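Local coordinates for lysine cyclodeaminase (Streptomyces pristinaespiralis, PDB 5YU3), which catalyses the NAD-dependent cyclisation of L-lysine to L-pipecolic acid with loss of ammonia, and also recognises L-ornithine and L-2,4-diaminobutyric acid, at residues 35-39 against 40-44; 310-313 against 314-318. All blocks are in the same frame, centred on the assembly; numbering follows the deposited sequence.

How the contacts relate
Both contacts are local, one at a helix end and the other within a helix. Contact 1 (35-39 with 40-44) closes helix 20-39 near the surface, where charged side chains and water surround a turn backed by a buried isoleucine. Contact 2 (310-313 with 314-318) is a largely buried piece of helix 305-321. Its centre lies about 19 Å from that of contact 1, with nearest atoms about 5 Å apart and not touching. Two helices join them: Ile38 at the end of helix 20-39 and Arg43 in the following loop both touch Phe306 on helix 305-321, while Val314 and Glu317 meet helix 20-39 further back. Contact 2 is mostly apolar, with acidic groups confined to one side.

Contact 1 of 2, residues 35-39 against 40-44; sequences LAEIG and RGERH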
loop_
_atom_site.group_PDB
_atom_site.type_symbol
_atom_site.label_atom_id
_atom_site.label_comp_id
_atom_site.label_asym_id
_atom_site.label_seq_id
_atom_site.Cartn_x
_atom_site.Cartn_y
_atom_site.Cartn_z
ATOM N N LEU A 35 22.363 4.356 3.622
ATOM C CA LEU A 35 22.877 3.344 2.706
ATOM C C LEU A 35 24.078 2.615 3.304
ATOM O O LEU A 35 24.184 1.385 3.197
ATOM C CB LEU A 35 23.226 3.998 1.366
ATOM C CG LEU A 35 22.023 4.301 0.462
ATOM C CD1 LEU A 35 22.415 5.189 -0.723
ATOM C CD2 LEU A 35 21.375 3.005 -0.034
ATOM N N ALA A 36 24.978 3.346 3.966
ATOM C CA ALA A 36 26.109 2.692 4.621
ATOM C C ALA A 36 25.638 1.749 5.722
ATOM O O ALA A 36 26.199 0.658 5.900
ATOM C CB ALA A 36 27.070 3.738 5.183
ATOM N N GLU A 37 24.591 2.140 6.458
ATOM C CA GLU A 37 24.023 1.248 7.470
ATOM C C GLU A 37 23.509 -0.050 6.849
ATOM O O GLU A 37 23.707 -1.134 7.412
ATOM C CB GLU A 37 22.916 1.970 8.239
ATOM C CG GLU A 37 23.472 2.902 9.303
ATOM C CD GLU A 37 22.476 3.943 9.794
ATOM O OE1 GLU A 37 21.313 3.942 9.339
ATOM O OE2 GLU A 37 22.871 4.774 10.640
ATOM N N ILE A 38 22.852 0.033 5.689
ATOM C CA ILE A 38 22.447 -1.182 4.988
ATOM C C ILE A 38 23.678 -1.995 4.603
ATOM O O ILE A 38 23.719 -3.218 4.790
ATOM C CB ILE A 38 21.590 -0.835 3.756
ATOM C CG1 ILE A 38 20.240 -0.249 4.185
ATOM C CG2 ILE A 38 21.374 -2.059 2.874
ATOM C CD1 ILE A 38 19.311 0.044 3.021
ATOM N N GLY A 39 24.708 -1.326 4.078
ATOM C CA GLY A 39 25.907 -2.037 3.661
ATOM C C GLY A 39 26.616 -2.737 4.805
ATOM O O GLY A 39 27.273 -3.764 4.598
ATOM N N ARG A 40 26.496 -2.205 6.017
ATOM C CA ARG A 40 27.086 -2.824 7.199
ATOM C C ARG A 40 26.171 -3.852 7.849
ATOM O O ARG A 40 26.524 -4.406 8.898
ATOM C CB ARG A 40 27.460 -1.755 8.226
ATOM C CG ARG A 40 28.650 -0.912 7.806
ATOM C CD ARG A 40 29.162 -0.095 8.959
ATOM N NE ARG A 40 28.185 0.901 9.374
ATOM C CZ ARG A 40 28.172 2.156 8.940
ATOM N NH1 ARG A 40 29.087 2.566 8.074
ATOM N NH2 ARG A 40 27.247 3.003 9.374
ATOM N N GLY A 41 25.007 -4.111 7.267
ATOM C CA GLY A 41 24.084 -5.069 7.844
ATOM C C GLY A 41 23.339 -4.588 9.065
ATOM O O GLY A 41 22.696 -5.401 9.736
ATOM N N GLU A 42 23.411 -3.290 9.384
ATOM C CA GLU A 42 22.654 -2.729 10.497
ATOM C C GLU A 42 21.210 -2.427 10.126
ATOM O O GLU A 42 20.364 -2.307 11.019
ATOM C CB GLU A 42 23.326 -1.451 11.003
ATOM C CG GLU A 42 24.738 -1.661 11.513
ATOM C CD GLU A 42 25.525 -0.376 11.612
ATOM O OE1 GLU A 42 24.990 0.685 11.231
ATOM O OE2 GLU A 42 26.684 -0.424 12.070
ATOM N N ARG A 43 20.928 -2.267 8.835
ATOM C CA ARG A 43 19.585 -2.079 8.312
ATOM C C ARG A 43 19.462 -2.936 7.063
ATOM O O ARG A 43 20.438 -3.528 6.598
ATOM C CB ARG A 43 19.293 -0.607 7.995
ATOM C CG ARG A 43 19.110 0.264 9.216
ATOM C CD ARG A 43 18.845 1.703 8.828
ATOM N NE ARG A 43 19.109 2.594 9.950
ATOM C CZ ARG A 43 18.204 2.924 10.864
ATOM N NH1 ARG A 43 16.976 2.443 10.775
ATOM N NH2 ARG A 43 18.522 3.735 11.863
ATOM N N HIS A 44 18.261 -2.994 6.497
ATOM C CA HIS A 44 18.021 -3.939 5.418
ATOM C C HIS A 44 17.261 -3.282 4.280
ATOM O O HIS A 44 16.432 -2.395 4.497
ATOM C CB HIS A 44 17.284 -5.168 5.960
ATOM C CG HIS A 44 17.991 -5.800 7.118
ATOM N ND1 HIS A 44 19.122 -6.573 6.963
ATOM C CD2 HIS A 44 17.773 -5.719 8.452
ATOM C CE1 HIS A 44 19.551 -6.969 8.148
ATOM N NE2 HIS A 44 18.753 -6.459 9.069
HETATM O O HOH W 1 21.545 -5.454 5.133
#
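The backbone turns out of helix 20-39 with Glu42 N bonded to Glu37 O at 2.9 Å and Gly41 N bonded to Ile38 O, also at 2.9 Å, so that Arg43 comes back beside Ile38. Glu37 O also receives weak bonds from the amides of Arg40 and Arg43. The last ordinary helical bond here, Arg40 N to Ala36 O, is 2.9 Å long. Glu37 and Arg43 run side by side in the same direction, and Glu37 OE1 takes the N-H of Arg43 NE at 2.7 Å in a salt bridge. The donor comes from above the carboxylate plane, 46° out of it. Glu69 on strand 60-69 takes NH1 of the same guanidinium. This is a Schellman motif, and Gly41 supplies the residue of positive phi (75°) that ends the helix, a conformation that favours glycine. A leucine in place of Arg43 would probably leave the carboxylates of Glu37 and Glu69 without their shared cation and the turn less firmly tied to strand 60-69. Arg40 bends at chi3 (-66°), which brings its guanidinium back along the helix until one face lies over Ala36 O, 3.9 Å from CZ. Its NE makes a weak, salt-bridged hydrogen bond to Glu42 OE2, while Glu42 OE1 rests 3.3 Å from Glu37 CG. Ile38 faces inward, packing on Phe304, Phe306 and Ala280, and its side chain crosses that of Arg43 at about a right angle, Ile38 CG1 lying 3.9 Å from Arg43 CB. Its backbone is held as well: Ile38 CA directs a nearly straight C-H...O contact at Arg43 O, and a water donates to both Ile38 O and Arg43 O.

Contact 2 of 2, residues 310-313 against 314-318; sequences LAME and VFLEA
Met312 lies obliquely over Leu316 one turn further along the helix, its CG 4.0 Å from Leu316 CG and its terminal CE near Leu316 CD1. With CG anti to the backbone N (chi1 179°) and the rest of the chain extended, the side chain extends from the helix to touch Val98 on strand 94-102 and Ala110 and Met112 on strand 108-113. Phe315 turns the edge of its ring to the backbone, CD2 lying 3.3 Å from Ala311 O. That carbonyl also accepts Phe315 N at 3.1 Å, while Leu316 N reaches Met312 O at 2.8 Å, close to the C=O axis. On another side of the helix Glu313 and Glu317 meet. Glu313 bends at chi2 (69°), and Glu317 OE2 comes to rest 3.6 Å from Glu313 CG. Their carboxylates are turned 82° apart, with the two OE2 atoms 3.9 Å from each other. Like charges so close would tend to repel, but each acid has a cation of its own: Arg100 on strand 94-102 pairs with Glu313 OE1, and Arg30 on helix 20-39 with Glu317 OE2. Val314 and Phe315 both touch Leu23 on helix 20-39, and Ala311 rests on Leu117 and Arg121 of helix 115-133. The pattern is that of an amphipathic helix, here packed on the mixed sheet after the chain has left strand 297-300 of the parallel, Rossmann-type NAD-binding sheet, on its way to strand 326-328 at the mixed sheet's edge.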
loop_
_atom_site.group_PDB
_atom_site.type_symbol
_atom_site.label_atom_id
_atom_site.label_comp_id
_atom_site.label_asym_id
_atom_site.label_seq_id
_atom_site.Cartn_x
_atom_site.Cartn_y
_atom_site.Cartn_z
ATOM N N LEU A 310 13.579 7.798 4.764
ATOM C CA LEU A 310 14.637 8.690 5.229
ATOM C C LEU A 310 14.325 10.139 4.889
ATOM O O LEU A 310 14.510 11.032 5.727
ATOM C CB LEU A 310 15.979 8.290 4.616
ATOM C CG LEU A 310 16.642 7.039 5.173
ATOM C CD1 LEU A 310 17.932 6.804 4.413
ATOM C CD2 LEU A 310 16.909 7.193 6.666
ATOM N N ALA A 311 13.865 10.397 3.663
ATOM C CA ALA A 311 13.495 11.765 3.309
ATOM C C ALA A 311 12.302 12.241 4.129
ATOM O O ALA A 311 12.235 13.415 4.518
ATOM C CB ALA A 311 13.193 11.867 1.820
ATOM N N MET A 312 11.343 11.350 4.395
ATOM C CA MET A 312 10.223 11.737 5.253
ATOM C C MET A 312 10.714 12.132 6.637
ATOM O O MET A 312 10.251 13.132 7.207
ATOM C CB MET A 312 9.198 10.600 5.350
ATOM C CG MET A 312 8.002 10.933 6.256
ATOM S SD MET A 312 6.554 9.939 5.824
ATOM C CE MET A 312 5.270 10.648 6.873
ATOM N N GLU A 313 11.678 11.387 7.180
ATOM C CA GLU A 313 12.218 11.742 8.491
ATOM C C GLU A 313 12.797 13.150 8.479
ATOM O O GLU A 313 12.650 13.898 9.450
ATOM C CB GLU A 313 13.281 10.732 8.913
ATOM C CG GLU A 313 13.730 10.856 10.359
ATOM C CD GLU A 313 12.648 10.456 11.353
ATOM O OE1 GLU A 313 11.705 9.732 10.960
ATOM O OE2 GLU A 313 12.751 10.862 12.534
ATOM N N VAL A 314 13.461 13.531 7.385
ATOM C CA VAL A 314 14.018 14.878 7.300
ATOM C C VAL A 314 12.904 15.920 7.331
ATOM O O VAL A 314 13.010 16.945 8.020
ATOM C CB VAL A 314 14.889 15.022 6.038
ATOM C CG1 VAL A 314 15.270 16.488 5.837
ATOM C CG2 VAL A 314 16.128 14.145 6.164
ATOM N N PHE A 315 11.821 15.674 6.590
ATOM C CA PHE A 315 10.683 16.586 6.606
ATOM C C PHE A 315 10.013 16.630 7.977
ATOM O O PHE A 315 9.637 17.704 8.454
ATOM C CB PHE A 315 9.662 16.180 5.542
ATOM C CG PHE A 315 9.951 16.748 4.186
ATOM C CD1 PHE A 315 9.528 18.025 3.854
ATOM C CD2 PHE A 315 10.672 16.021 3.255
ATOM C CE1 PHE A 315 9.796 18.556 2.599
ATOM C CE2 PHE A 315 10.950 16.549 1.998
ATOM C CZ PHE A 315 10.511 17.823 1.674
ATOM N N LEU A 316 9.818 15.473 8.613
ATOM C CA LEU A 316 9.128 15.470 9.903
ATOM C C LEU A 316 9.957 16.153 10.981
ATOM O O LEU A 316 9.394 16.790 11.882
ATOM C CB LEU A 316 8.794 14.040 10.328
ATOM C CG LEU A 316 7.786 13.310 9.447
ATOM C CD1 LEU A 316 7.431 11.965 10.066
ATOM C CD2 LEU A 316 6.539 14.158 9.205
ATOM N N GLU A 317 11.286 16.022 10.925
ATOM C CA GLU A 317 12.139 16.734 11.871
ATOM C C GLU A 317 11.966 18.241 11.731
ATOM O O GLU A 317 11.804 18.957 12.729
ATOM C CB GLU A 317 13.602 16.338 11.664
ATOM C CG GLU A 317 13.936 14.939 12.168
ATOM C CD GLU A 317 15.350 14.518 11.824
ATOM O OE1 GLU A 317 16.098 15.354 11.287
ATOM O OE2 GLU A 317 15.703 13.347 12.081
ATOM N N ALA A 318 11.999 18.741 10.493
ATOM C CA ALA A 318 11.822 20.174 10.269
ATOM C C ALA A 318 10.412 20.620 10.635
ATOM O O ALA A 318 10.228 21.690 11.227
ATOM C CB ALA A 318 12.141 20.527 8.814
HETATM O O HOH W 2 14.572 11.898 13.731
#